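Long-range contacts in nucleoside-diphosphate-sugar epimerase (Pseudomonas aeruginosa, PDB 2X4G), which probably acts as an NAD(P)-dependent epimerase or related oxidoreductase on nucleotide sugars, although its natural substrate is not established: residues 20-25 / 48-53; 239-244 / 309-314; 70-75 / 113-118. One frame throughout, in Å; residues are numbered along the deposited sequence.

Contact 1 of 3, residues 20-25 / 48-53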
loop_
_atom_site.group_PDB
_atom_site.type_symbol
_atom_site.label_atom_id
_atom_site.label_comp_id
_atom_site.label_asym_id
_atom_site.label_seq_id
_atom_site.Cartn_x
_atom_site.Cartn_y
_atom_site.Cartn_z
ATOM N N GLY A 20 1.964 22.999 17.089
ATOM C CA GLY A 20 1.016 22.298 16.228
ATOM C C GLY A 20 -0.373 22.882 16.336
ATOM O O GLY A 20 -1.356 22.169 16.173
ATOM N N ALA A 21 -0.434 24.190 16.572
ATOM C CA ALA A 21 -1.678 24.921 16.748
ATOM C C ALA A 21 -2.575 24.991 15.521
ATOM O O ALA A 21 -3.758 25.287 15.645
ATOM C CB ALA A 21 -1.376 26.320 17.201
ATOM N N THR A 22 -2.041 24.732 14.340
ATOM C CA THR A 22 -2.844 24.793 13.112
ATOM C C THR A 22 -3.563 23.465 12.839
ATOM O O THR A 22 -4.470 23.417 12.021
ATOM C CB THR A 22 -1.983 25.148 11.893
ATOM O OG1 THR A 22 -0.959 24.167 11.756
ATOM C CG2 THR A 22 -1.341 26.509 12.052
ATOM N N GLY A 23 -3.155 22.391 13.511
ATOM C CA GLY A 23 -3.904 21.134 13.441
ATOM C C GLY A 23 -5.212 21.220 14.215
ATOM O O GLY A 23 -5.409 22.141 15.010
ATOM N N LEU A 24 -6.097 20.245 14.014
ATOM C CA LEU A 24 -7.432 20.274 14.607
ATOM C C LEU A 24 -7.363 20.354 16.113
ATOM O O LEU A 24 -7.993 21.204 16.728
ATOM C CB LEU A 24 -8.237 19.028 14.208
ATOM C CG LEU A 24 -9.642 18.859 14.824
ATOM C CD1 LEU A 24 -10.497 20.112 14.634
ATOM C CD2 LEU A 24 -10.323 17.618 14.256
ATOM N N LEU A 25 -6.607 19.457 16.716
ATOM C CA LEU A 25 -6.610 19.379 18.159
ATOM C C LEU A 25 -5.811 20.550 18.784
ATOM O O LEU A 25 -6.210 21.110 19.785
ATOM C CB LEU A 25 -6.108 18.011 18.614
ATOM C CG LEU A 25 -6.117 17.809 20.130
ATOM C CD1 LEU A 25 -7.543 17.965 20.709
ATOM C CD2 LEU A 25 -5.439 16.468 20.529
ATOM N N SER A 48 4.355 27.354 8.312
ATOM C CA SER A 48 2.979 27.062 8.702
ATOM C C SER A 48 2.133 28.315 8.670
ATOM O O SER A 48 2.638 29.420 8.882
ATOM C CB SER A 48 2.921 26.497 10.106
ATOM O OG SER A 48 3.044 27.573 11.011
ATOM N N GLN A 49 0.836 28.137 8.461
ATOM C CA GLN A 49 -0.043 29.270 8.291
ATOM C C GLN A 49 -0.832 29.606 9.550
ATOM O O GLN A 49 -2.040 29.410 9.671
ATOM C CB GLN A 49 -0.947 29.070 7.104
ATOM C CG GLN A 49 -1.144 30.393 6.446
ATOM C CD GLN A 49 -1.689 30.276 5.076
ATOM O OE1 GLN A 49 -1.287 29.391 4.292
ATOM N NE2 GLN A 49 -2.615 31.179 4.746
ATOM N N ILE A 50 -0.075 30.163 10.471
ATOM C CA ILE A 50 -0.497 30.415 11.806
ATOM C C ILE A 50 -1.394 31.664 11.843
ATOM O O ILE A 50 -2.146 31.856 12.783
ATOM C CB ILE A 50 0.775 30.525 12.686
ATOM C CG1 ILE A 50 0.473 30.123 14.137
ATOM C CG2 ILE A 50 1.437 31.903 12.535
ATOM C CD1 ILE A 50 0.063 28.666 14.306
ATOM N N GLN A 51 -1.348 32.493 10.805
ATOM C CA GLN A 51 -2.257 33.643 10.702
ATOM C C GLN A 51 -3.750 33.259 10.706
ATOM O O GLN A 51 -4.594 34.133 10.864
ATOM C CB GLN A 51 -1.942 34.513 9.473
ATOM C CG GLN A 51 -1.940 33.766 8.122
ATOM C CD GLN A 51 -0.511 33.423 7.598
ATOM O OE1 GLN A 51 0.242 32.670 8.235
ATOM N NE2 GLN A 51 -0.156 33.972 6.423
ATOM N N ARG A 52 -4.078 31.974 10.541
ATOM C CA ARG A 52 -5.452 31.514 10.781
ATOM C C ARG A 52 -5.876 31.655 12.242
ATOM O O ARG A 52 -7.049 31.528 12.542
ATOM C CB ARG A 52 -5.647 30.045 10.384
ATOM C CG ARG A 52 -5.374 29.739 8.933
ATOM C CD ARG A 52 -6.259 28.620 8.331
ATOM N NE ARG A 52 -6.569 27.577 9.295
ATOM C CZ ARG A 52 -5.682 26.719 9.790
ATOM N NH1 ARG A 52 -4.404 26.756 9.409
ATOM N NH2 ARG A 52 -6.078 25.809 10.674
ATOM N N LEU A 53 -4.920 31.866 13.142
ATOM C CA LEU A 53 -5.193 31.984 14.568
ATOM C C LEU A 53 -4.994 33.413 15.086
ATOM O O LEU A 53 -5.083 33.673 16.300
ATOM C CB LEU A 53 -4.325 30.992 15.355
ATOM C CG LEU A 53 -4.865 29.561 15.364
ATOM C CD1 LEU A 53 -4.782 28.967 13.986
ATOM C CD2 LEU A 53 -4.102 28.702 16.336
#

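Contact 2 of 3, residues 239-244 / 309-314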
loop_
_atom_site.group_PDB
_atom_site.type_symbol
_atom_site.label_atom_id
_atom_site.label_comp_id
_atom_site.label_asym_id
_atom_site.label_seq_id
_atom_site.Cartn_x
_atom_site.Cartn_y
_atom_site.Cartn_z
ATOM N N TYR A 239 -3.928 10.552 30.787
ATOM C CA TYR A 239 -5.334 10.865 31.005
ATOM C C TYR A 239 -6.096 10.736 29.705
ATOM O O TYR A 239 -5.886 11.500 28.763
ATOM C CB TYR A 239 -5.498 12.269 31.571
ATOM C CG TYR A 239 -4.918 12.413 32.939
ATOM C CD1 TYR A 239 -3.607 12.826 33.120
ATOM C CD2 TYR A 239 -5.673 12.104 34.059
ATOM C CE1 TYR A 239 -3.074 12.958 34.393
ATOM C CE2 TYR A 239 -5.144 12.221 35.327
ATOM C CZ TYR A 239 -3.848 12.653 35.487
ATOM O OH TYR A 239 -3.336 12.765 36.755
ATOM N N LEU A 240 -6.969 9.732 29.668
ATOM C CA LEU A 240 -7.882 9.530 28.559
ATOM C C LEU A 240 -9.004 10.598 28.567
ATOM O O LEU A 240 -9.698 10.810 29.573
ATOM C CB LEU A 240 -8.463 8.131 28.630
ATOM C CG LEU A 240 -7.532 6.977 28.269
ATOM C CD1 LEU A 240 -8.139 5.654 28.731
ATOM C CD2 LEU A 240 -7.281 6.979 26.739
ATOM N N LEU A 241 -9.130 11.287 27.430
ATOM C CA LEU A 241 -10.072 12.369 27.259
ATOM C C LEU A 241 -11.095 11.827 26.272
ATOM O O LEU A 241 -10.819 11.732 25.104
ATOM C CB LEU A 241 -9.346 13.621 26.745
ATOM C CG LEU A 241 -8.171 14.117 27.623
ATOM C CD1 LEU A 241 -7.439 15.275 26.983
ATOM C CD2 LEU A 241 -8.641 14.508 29.034
ATOM N N THR A 242 -12.269 11.450 26.782
ATOM C CA THR A 242 -13.215 10.610 26.059
ATOM C C THR A 242 -14.527 11.312 25.865
ATOM O O THR A 242 -14.848 12.243 26.592
ATOM C CB THR A 242 -13.516 9.323 26.839
ATOM O OG1 THR A 242 -14.159 9.650 28.069
ATOM C CG2 THR A 242 -12.249 8.580 27.163
ATOM N N GLY A 243 -15.295 10.830 24.892
ATOM C CA GLY A 243 -16.555 11.442 24.481
ATOM C C GLY A 243 -17.638 10.401 24.513
ATOM O O GLY A 243 -18.283 10.223 25.545
ATOM N N HIS A 244 -17.831 9.705 23.393
ATOM C CA HIS A 244 -18.853 8.649 23.289
ATOM C C HIS A 244 -18.223 7.358 22.804
ATOM O O HIS A 244 -17.469 7.368 21.823
ATOM C CB HIS A 244 -19.959 9.054 22.323
ATOM C CG HIS A 244 -20.634 10.335 22.696
ATOM N ND1 HIS A 244 -20.455 11.505 21.985
ATOM C CD2 HIS A 244 -21.450 10.644 23.731
ATOM C CE1 HIS A 244 -21.147 12.473 22.557
ATOM N NE2 HIS A 244 -21.759 11.977 23.619
ATOM N N ARG A 309 -13.028 7.844 33.494
ATOM C CA ARG A 309 -13.123 8.139 34.932
ATOM C C ARG A 309 -11.931 8.895 35.527
ATOM O O ARG A 309 -12.109 9.772 36.381
ATOM C CB ARG A 309 -13.309 6.846 35.728
ATOM C CG ARG A 309 -14.710 6.225 35.650
ATOM C CD ARG A 309 -14.628 4.726 36.000
ATOM N NE ARG A 309 -15.863 4.179 36.571
ATOM C CZ ARG A 309 -15.988 2.925 37.007
ATOM N NH1 ARG A 309 -14.956 2.078 36.919
ATOM N NH2 ARG A 309 -17.149 2.506 37.523
ATOM N N LYS A 310 -10.718 8.531 35.114
ATOM C CA LYS A 310 -9.515 9.133 35.687
ATOM C C LYS A 310 -9.571 10.627 35.441
ATOM O O LYS A 310 -9.463 11.393 36.388
ATOM C CB LYS A 310 -8.248 8.537 35.083
ATOM C CG LYS A 310 -6.952 8.974 35.748
ATOM C CD LYS A 310 -5.775 8.210 35.159
ATOM C CE LYS A 310 -4.442 8.530 35.841
ATOM N NZ LYS A 310 -3.268 7.800 35.233
ATOM N N ALA A 311 -9.774 11.036 34.187
ATOM C CA ALA A 311 -9.873 12.471 33.845
ATOM C C ALA A 311 -10.963 13.198 34.647
ATOM O O ALA A 311 -10.767 14.320 35.115
ATOM C CB ALA A 311 -10.133 12.655 32.356
ATOM N N ARG A 312 -12.113 12.558 34.787
ATOM C CA ARG A 312 -13.214 13.134 35.510
ATOM C C ARG A 312 -12.907 13.394 36.976
ATOM O O ARG A 312 -13.153 14.480 37.472
ATOM C CB ARG A 312 -14.407 12.198 35.436
ATOM C CG ARG A 312 -15.646 12.760 36.098
ATOM C CD ARG A 312 -16.785 11.799 36.018
ATOM N NE ARG A 312 -18.019 12.533 35.794
ATOM C CZ ARG A 312 -18.801 12.396 34.733
ATOM N NH1 ARG A 312 -18.508 11.526 33.771
ATOM N NH2 ARG A 312 -19.896 13.132 34.638
ATOM N N GLU A 313 -12.393 12.387 37.669
ATOM C CA GLU A 313 -12.134 12.497 39.099
ATOM C C GLU A 313 -10.936 13.412 39.393
ATOM O O GLU A 313 -10.999 14.264 40.267
ATOM C CB GLU A 313 -11.945 11.101 39.692
ATOM C CG GLU A 313 -13.216 10.219 39.522
ATOM C CD GLU A 313 -13.129 8.848 40.232
ATOM O OE1 GLU A 313 -13.175 7.806 39.521
ATOM O OE2 GLU A 313 -13.027 8.818 41.490
ATOM N N GLU A 314 -9.868 13.267 38.627
ATOM C CA GLU A 314 -8.672 14.048 38.858
ATOM C C GLU A 314 -8.738 15.415 38.219
ATOM O O GLU A 314 -8.412 16.400 38.857
ATOM C CB GLU A 314 -7.452 13.299 38.339
ATOM C CG GLU A 314 -7.332 11.908 38.954
ATOM C CD GLU A 314 -5.908 11.383 39.037
ATOM O OE1 GLU A 314 -5.761 10.172 39.309
ATOM O OE2 GLU A 314 -4.941 12.157 38.831
HETATM O O HOH W 1 -9.843 9.334 31.821
#

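Contact 3 of 3, residues 70-75 / 113-118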
loop_
_atom_site.group_PDB
_atom_site.type_symbol
_atom_site.label_atom_id
_atom_site.label_comp_id
_atom_site.label_asym_id
_atom_site.label_seq_id
_atom_site.Cartn_x
_atom_site.Cartn_y
_atom_site.Cartn_z
ATOM N N GLY A 70 16.329 27.639 18.642
ATOM C CA GLY A 70 15.069 28.336 18.415
ATOM C C GLY A 70 13.921 27.817 19.254
ATOM O O GLY A 70 13.040 28.589 19.646
ATOM N N LEU A 71 13.905 26.513 19.518
ATOM C CA LEU A 71 12.909 25.947 20.416
ATOM C C LEU A 71 13.112 26.517 21.814
ATOM O O LEU A 71 12.164 27.004 22.426
ATOM C CB LEU A 71 12.992 24.421 20.452
ATOM C CG LEU A 71 12.421 23.705 19.232
ATOM C CD1 LEU A 71 12.979 22.295 19.099
ATOM C CD2 LEU A 71 10.894 23.693 19.291
ATOM N N GLU A 72 14.351 26.450 22.300
ATOM C CA GLU A 72 14.737 27.003 23.595
ATOM C C GLU A 72 14.273 28.422 23.740
ATOM O O GLU A 72 13.789 28.824 24.786
ATOM C CB GLU A 72 16.250 27.043 23.730
ATOM C CG GLU A 72 16.896 25.851 24.377
ATOM C CD GLU A 72 18.340 26.164 24.787
ATOM O OE1 GLU A 72 18.512 26.998 25.705
ATOM O OE2 GLU A 72 19.292 25.594 24.199
ATOM N N ARG A 73 14.485 29.196 22.691
ATOM C CA ARG A 73 14.112 30.594 22.702
ATOM C C ARG A 73 12.579 30.710 22.683
ATOM O O ARG A 73 12.007 31.482 23.452
ATOM C CB ARG A 73 14.752 31.325 21.511
ATOM C CG ARG A 73 14.486 32.849 21.462
ATOM C CD ARG A 73 14.484 33.354 20.012
ATOM N NE ARG A 73 15.822 33.251 19.423
ATOM C CZ ARG A 73 16.109 33.280 18.115
ATOM N NH1 ARG A 73 15.146 33.395 17.196
ATOM N NH2 ARG A 73 17.382 33.193 17.724
ATOM N N ALA A 74 11.918 29.928 21.839
ATOM C CA ALA A 74 10.460 29.948 21.789
ATOM C C ALA A 74 9.802 29.420 23.069
ATOM O O ALA A 74 8.659 29.759 23.356
ATOM C CB ALA A 74 9.961 29.177 20.583
ATOM N N LEU A 75 10.515 28.595 23.829
ATOM C CA LEU A 75 10.001 28.053 25.085
ATOM C C LEU A 75 10.367 28.885 26.334
ATOM O O LEU A 75 10.101 28.469 27.470
ATOM C CB LEU A 75 10.499 26.622 25.266
ATOM C CG LEU A 75 10.029 25.607 24.224
ATOM C CD1 LEU A 75 10.833 24.347 24.386
ATOM C CD2 LEU A 75 8.525 25.303 24.317
ATOM N N CYS A 113 12.908 21.724 26.225
ATOM C CA CYS A 113 12.103 21.945 27.419
ATOM C C CYS A 113 12.960 21.923 28.670
ATOM O O CYS A 113 12.699 22.667 29.610
ATOM C CB CYS A 113 11.005 20.879 27.560
ATOM S SG CYS A 113 9.551 21.048 26.482
ATOM N N LEU A 114 13.947 21.038 28.696
ATOM C CA LEU A 114 14.895 20.976 29.802
ATOM C C LEU A 114 15.722 22.259 29.908
ATOM O O LEU A 114 15.842 22.814 30.989
ATOM C CB LEU A 114 15.821 19.771 29.638
ATOM C CG LEU A 114 16.765 19.369 30.774
ATOM C CD1 LEU A 114 16.084 19.359 32.161
ATOM C CD2 LEU A 114 17.335 18.006 30.455
ATOM N N GLN A 115 16.275 22.739 28.800
ATOM C CA GLN A 115 17.057 23.986 28.802
ATOM C C GLN A 115 16.239 25.253 29.076
ATOM O O GLN A 115 16.730 26.175 29.720
ATOM C CB GLN A 115 17.783 24.195 27.458
ATOM C CG GLN A 115 18.875 23.188 27.122
ATOM C CD GLN A 115 19.976 23.133 28.169
ATOM O OE1 GLN A 115 20.152 22.108 28.824
ATOM N NE2 GLN A 115 20.712 24.239 28.341
ATOM N N ALA A 116 15.018 25.325 28.553
ATOM C CA ALA A 116 14.153 26.501 28.766
ATOM C C ALA A 116 13.560 26.513 30.172
ATOM O O ALA A 116 13.039 27.537 30.618
ATOM C CB ALA A 116 13.042 26.536 27.743
ATOM N N ARG A 117 13.645 25.364 30.847
ATOM C CA ARG A 117 13.139 25.167 32.209
ATOM C C ARG A 117 11.624 25.318 32.275
ATOM O O ARG A 117 11.105 25.885 33.214
ATOM C CB ARG A 117 13.872 26.071 33.227
ATOM C CG ARG A 117 14.789 25.295 34.161
ATOM C CD ARG A 117 15.799 26.196 34.934
ATOM N NE ARG A 117 16.138 25.633 36.259
ATOM C CZ ARG A 117 17.104 26.073 37.082
ATOM N NH1 ARG A 117 17.879 27.104 36.740
ATOM N NH2 ARG A 117 17.305 25.475 38.263
ATOM N N VAL A 118 10.921 24.780 31.281
ATOM C CA VAL A 118 9.444 24.810 31.274
ATOM C C VAL A 118 8.935 23.959 32.433
ATOM O O VAL A 118 9.367 22.816 32.577
ATOM C CB VAL A 118 8.830 24.226 29.989
ATOM C CG1 VAL A 118 7.317 24.359 30.047
ATOM C CG2 VAL A 118 9.377 24.903 28.739
#

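Contact 1 of 3, residues 20-25 / 48-53
The closest CA pair across the two segments is Thr22 and Ile50, 6.2 Å apart. On one side the chain makes a type I turn from Gly20 to Gly23, closed by Gly23 N to Gly20 O, and then enters helix 24-35 with Gly23 as its N-cap. On the other, residues 50-52 wind into a short 3-10 segment.

Thr22 works in two directions. Its methyl CG2 meets Ile50 CD1 at 3.4 Å, the two side chains crossing at about a right angle. Thr22 places OG1 between the backbone N and the carbonyl carbon (chi1 59°), which leaves CG2 as the branch that reaches the isoleucine. Ala21 extends this apolar patch: its CB lies 4.0 Å from Ile50 CD1 and 3.7 Å from Leu53 CD2. Ala21, Ile50 and Leu53 all rest on Leu42 of strand 39-44, so the patch continues into the sheet.

Arg52 bends at chi2 and chi3 and brings the edge of its guanidinium to the turn. NH2 donates to Thr22 O at 3.2 Å with an N-H...O angle of 164°, almost in the guanidinium plane and onto a carbonyl lone pair, while NH1 lies alongside Thr22 CB.

The turn belongs to the GxxGxxG signature of this Rossmann family, which in relatives wraps the cofactor pyrophosphate. The chemistry here is consistent with a division of labour: methyl groups pack the turn against the loop that follows the second strand, and one charged, directional bond, likely to polarise the Thr22 carbonyl, would help to hold the Thr22-Gly23 peptide.

Contact 2 of 3, residues 239-244 / 309-314
Tyr239 OH is gripped twice: it donates to Glu314 OE2 at 2.7 Å and accepts from the backbone N of Arg234. The carboxylate lies at the edge of the ring with its plane turned 76° from the ring plane, and the hydroxyl approaches OE2 from above that plane, 43° out of it. The other oxygen, Glu314 OE1, has a salt bridge to the Arg234 side chain.

Lys310 runs across the same ring. Its chi1 of -172° turns CG toward the ring, 3.7 Å from Tyr239 CE2, and the extended remainder carries NZ over the face, 5.0 Å from the centroid, in a cation-pi arrangement. The ammonium is also paired with Glu237 and bonded to Arg238 O, so the ring is an additional partner.

Farther along, Ala311 packs CB 3.4 Å from Leu240 O and 4.1 Å from Leu241 CD2. A water bridges the first turn of the helix to the strand, taking the N-H of Ala311 N at 2.9 Å and lying 2.7 Å from Leu240 O.

Strand 239-241 and helix 309-314 thus meet nearly crosswise. The buried phenol has its hydroxyl and one ring face used, and the paired opposite charges beside it probably stabilise one another; these features are consistent with polar bonds as well as packing holding the helix on the strand.

Contact 3 of 3, residues 70-75 / 113-118
Glu72 and Gln115 face each other at the outer margin of this contact, their carboxylate and amide planes turned 76° apart. What touches is the glutamine stem: Gln115 CB lies 3.4 Å from Glu72 CD, with Gln115 CG near Glu72 OE2. The glutamine bends at chi2, whereas the glutamate is extended beyond CG. The pair meets obliquely, by van der Waals contact, and the two segments share no hydrogen bond.

Leu75 does the deeper work, and different parts of it serve different neighbours. Its CB sits 3.6 Å from Ala116 CB and 4.0 Å from Val118 CG2. Because CG stands anti to the carbonyl carbon (chi1 -63°), the branched end is carried away from Leu75 O and toward helix 98-116 at Cys113, one turn before Ala116, where CD1 lies 3.8 Å from Cys113 N and 4.1 Å from Cys113 SG. Leu75 O meanwhile lies over the Ala116 methyl, 3.5 Å from its CB. The small alanine lets the backbones approach, and Glu72 and Ala116 have CA atoms only 5.2 Å apart.

Val118 can join the leucine because helix 98-116 ends in a Schellman motif: Arg117 takes positive phi (64°), and Val118 N returns to Cys113 O. Leu75 and Val118 both also touch Val81 of strand 80-83.

Two helix C-termini packed side by side over the parallel part of the central sheet in this way belong to the Rossmann fold, in which helix 68-74 lies on the crossover from strand 59-62 to strand 80-83 and helix 98-116 leads on to strand 121-124.

In the fold
Followed from the N terminus, the three contacts close loops in series, and none nests in or crosses another. Contact 1 closes the first, spanning helix 24-35 and strand 39-44 and joining the loops that follow the first two strands. Contact 3 comes next, enclosing strand 80-83 and joining two helices packed on the same sheet, with about 20 Å between its centre and that of contact 1. Contact 2 closes last, bringing helix 309-315 back over strand 238-247, on the opposite side of the chain's centre from contact 1. Together they illustrate how local closures within the nucleotide-binding fold combine with a later one that ties the C-terminal region to the same sheet.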